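Local coordinates for protein PA0821 (Pseudomonas aeruginosa, PDB 7DRG) that probably serves as the immunity protein (antitoxin) that neutralises a putative VRR-NUC nuclease effector of the type VI secretion system, at residues C214-T219 against G306-G311. Sequence-based numbering, arbitrary orientation.
Sequences CLLANT and GSLHGG
Leu216 meets Leu308 and the backbone of Ser307 through the two methyls at its tip. CD1 of Leu216 lies 4.4 Å from CD2 of Leu308, a loose apolar contact between branch ends. The other methyl, Leu216 CD2, stands 4.2 Å from Ser307 O. The fork of Leu216 thus faces both the Leu308 side chain and the peptide before it. CG of Leu216 is turned away from its own carbonyl carbon, with chi2 near 172° extending CD1 toward Leu308. The CB of Leu308 points away from 214-219, and its CD2 branch makes the approach. Its side chain also packs on Ala324 and Trp327 of helix 321-328. Tyr45 of strand 34-46 and Phe222 also touch Leu216. The contact joins short helix 213-216 to the loop between helices 288-297 and 321-328, in a protein of the TsiV family of type VI immunity proteins. The chain leaves Leu216 through a type I beta turn to Thr219. Leu216 O accepts two bonds there, from Thr219 N at 3.2 Å and from Thr219 OG1 at 2.8 Å. Seen from Leu216 O, OG1 of Thr219 is tilted 18° out of the carbonyl plane. Ser307 OG is hydrogen-bonded outside the two segments, to Gly321 N.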
ATOM      1  N   CYS B 214      -5.355 -15.224 -18.250  1.00 21.78           N
ATOM      2  CA  CYS B 214      -5.031 -15.653 -19.607  1.00 26.66           C
ATOM      3  C   CYS B 214      -3.541 -15.533 -19.917  1.00 26.61           C
ATOM      4  O   CYS B 214      -3.056 -16.232 -20.813  1.00 35.86           O
ATOM      5  CB  CYS B 214      -5.863 -14.872 -20.628  1.00 29.89           C
ATOM      6  SG  CYS B 214      -5.524 -13.120 -20.733  1.00 36.35           S
ATOM      7  N   LEU B 215      -2.803 -14.681 -19.198  1.00 26.87           N
ATOM      8  CA  LEU B 215      -1.348 -14.653 -19.337  1.00 26.47           C
ATOM      9  C   LEU B 215      -0.684 -15.773 -18.548  1.00 28.67           C
ATOM     10  O   LEU B 215       0.386 -16.250 -18.940  1.00 37.48           O
ATOM     11  CB  LEU B 215      -0.774 -13.313 -18.869  1.00 33.12           C
ATOM     12  CG  LEU B 215      -1.243 -12.012 -19.517  1.00 38.86           C
ATOM     13  CD1 LEU B 215      -0.358 -10.852 -19.069  1.00 47.78           C
ATOM     14  CD2 LEU B 215      -1.260 -12.136 -21.026  1.00 39.69           C
ATOM     15  N   LEU B 216      -1.288 -16.190 -17.433  1.00 23.91           N
ATOM     16  CA  LEU B 216      -0.721 -17.255 -16.615  1.00 22.27           C
ATOM     17  C   LEU B 216      -0.934 -18.633 -17.231  1.00 24.08           C
ATOM     18  O   LEU B 216      -0.088 -19.522 -17.063  1.00 24.69           O
ATOM     19  CB  LEU B 216      -1.344 -17.223 -15.212  1.00 23.80           C
ATOM     20  CG  LEU B 216      -1.110 -15.975 -14.352  1.00 25.10           C
ATOM     21  CD1 LEU B 216      -1.948 -16.017 -13.080  1.00 27.25           C
ATOM     22  CD2 LEU B 216       0.372 -15.842 -14.014  1.00 24.29           C
ATOM     23  N   ALA B 217      -2.032 -18.804 -17.977  1.00 22.69           N
ATOM     24  CA  ALA B 217      -2.599 -20.129 -18.229  1.00 27.54           C
ATOM     25  C   ALA B 217      -1.618 -21.087 -18.903  1.00 30.76           C
ATOM     26  O   ALA B 217      -1.624 -22.289 -18.610  1.00 33.45           O
ATOM     27  CB  ALA B 217      -3.864 -19.987 -19.075  1.00 23.98           C
ATOM     28  N   ASN B 218      -0.798 -20.600 -19.830  1.00 26.00           N
ATOM     29  CA  ASN B 218       0.057 -21.506 -20.593  1.00 25.89           C
ATOM     30  C   ASN B 218       1.540 -21.204 -20.415  1.00 26.67           C
ATOM     31  O   ASN B 218       2.354 -21.554 -21.277  1.00 31.17           O
ATOM     32  CB  ASN B 218      -0.344 -21.501 -22.067  1.00 29.02           C
ATOM     33  CG  ASN B 218      -1.729 -22.089 -22.279  1.00 24.67           C
ATOM     34  OD1 ASN B 218      -1.924 -23.298 -22.167  1.00 25.44           O
ATOM     35  ND2 ASN B 218      -2.700 -21.232 -22.547  1.00 24.83           N
ATOM     36  N   THR B 219       1.900 -20.574 -19.302  1.00 26.32           N
ATOM     37  CA  THR B 219       3.292 -20.444 -18.917  1.00 27.75           C
ATOM     38  C   THR B 219       3.833 -21.799 -18.463  1.00 27.92           C
ATOM     39  O   THR B 219       3.071 -22.656 -18.007  1.00 27.22           O
ATOM     40  CB  THR B 219       3.434 -19.433 -17.783  1.00 30.36           C
ATOM     41  OG1 THR B 219       2.681 -19.886 -16.651  1.00 28.56           O
ATOM     42  CG2 THR B 219       2.925 -18.068 -18.214  1.00 34.16           C
ATOM     43  N   GLY B 306       5.542 -17.364 -11.742  1.00 25.08           N
ATOM     44  CA  GLY B 306       6.161 -16.261 -12.431  1.00 29.31           C
ATOM     45  C   GLY B 306       5.603 -14.938 -11.947  1.00 28.64           C
ATOM     46  O   GLY B 306       4.900 -14.846 -10.938  1.00 29.81           O
ATOM     47  N   SER B 307       5.919 -13.894 -12.699  1.00 28.28           N
ATOM     48  CA  SER B 307       5.467 -12.562 -12.326  1.00 25.54           C
ATOM     49  C   SER B 307       3.970 -12.407 -12.577  1.00 24.01           C
ATOM     50  O   SER B 307       3.420 -12.950 -13.541  1.00 28.25           O
ATOM     51  CB  SER B 307       6.258 -11.509 -13.094  1.00 26.95           C
ATOM     52  OG  SER B 307       7.621 -11.567 -12.705  1.00 30.24           O
ATOM     53  N   LEU B 308       3.306 -11.691 -11.671  1.00 23.64           N
ATOM     54  CA  LEU B 308       1.894 -11.370 -11.825  1.00 22.58           C
ATOM     55  C   LEU B 308       1.673 -10.132 -12.679  1.00 23.57           C
ATOM     56  O   LEU B 308       0.614  -9.999 -13.304  1.00 25.38           O
ATOM     57  CB  LEU B 308       1.256 -11.158 -10.450  1.00 21.76           C
ATOM     58  CG  LEU B 308       1.044 -12.451  -9.659  1.00 25.98           C
ATOM     59  CD1 LEU B 308       0.893 -12.161  -8.181  1.00 26.04           C
ATOM     60  CD2 LEU B 308      -0.180 -13.187 -10.200  1.00 30.07           C
ATOM     61  N   HIS B 309       2.658  -9.236 -12.719  1.00 22.46           N
ATOM     62  CA  HIS B 309       2.565  -7.943 -13.379  1.00 21.25           C
ATOM     63  C   HIS B 309       3.717  -7.776 -14.362  1.00 27.24           C
ATOM     64  O   HIS B 309       4.683  -8.540 -14.358  1.00 27.07           O
ATOM     65  CB  HIS B 309       2.599  -6.804 -12.345  1.00 20.57           C
ATOM     66  CG  HIS B 309       1.348  -6.692 -11.534  1.00 21.26           C
ATOM     67  ND1 HIS B 309       1.321  -6.143 -10.269  1.00 22.19           N
ATOM     68  CD2 HIS B 309       0.076  -7.061 -11.813  1.00 19.88           C
ATOM     69  CE1 HIS B 309       0.082  -6.175  -9.807  1.00 24.52           C
ATOM     70  NE2 HIS B 309      -0.693  -6.722 -10.728  1.00 20.45           N
ATOM     71  N   GLY B 310       3.613  -6.755 -15.205  1.00 24.83           N
ATOM     72  CA  GLY B 310       4.727  -6.345 -16.037  1.00 26.58           C
ATOM     73  C   GLY B 310       5.818  -5.665 -15.223  1.00 31.60           C
ATOM     74  O   GLY B 310       5.707  -5.449 -14.016  1.00 30.27           O
ATOM     75  N   GLY B 311       6.901  -5.319 -15.916  1.00 30.70           N
ATOM     76  CA  GLY B 311       8.020  -4.671 -15.252  1.00 32.74           C
ATOM     77  C   GLY B 311       7.730  -3.224 -14.896  1.00 33.60           C
ATOM     78  O   GLY B 311       6.905  -2.553 -15.514  1.00 33.18           O
TER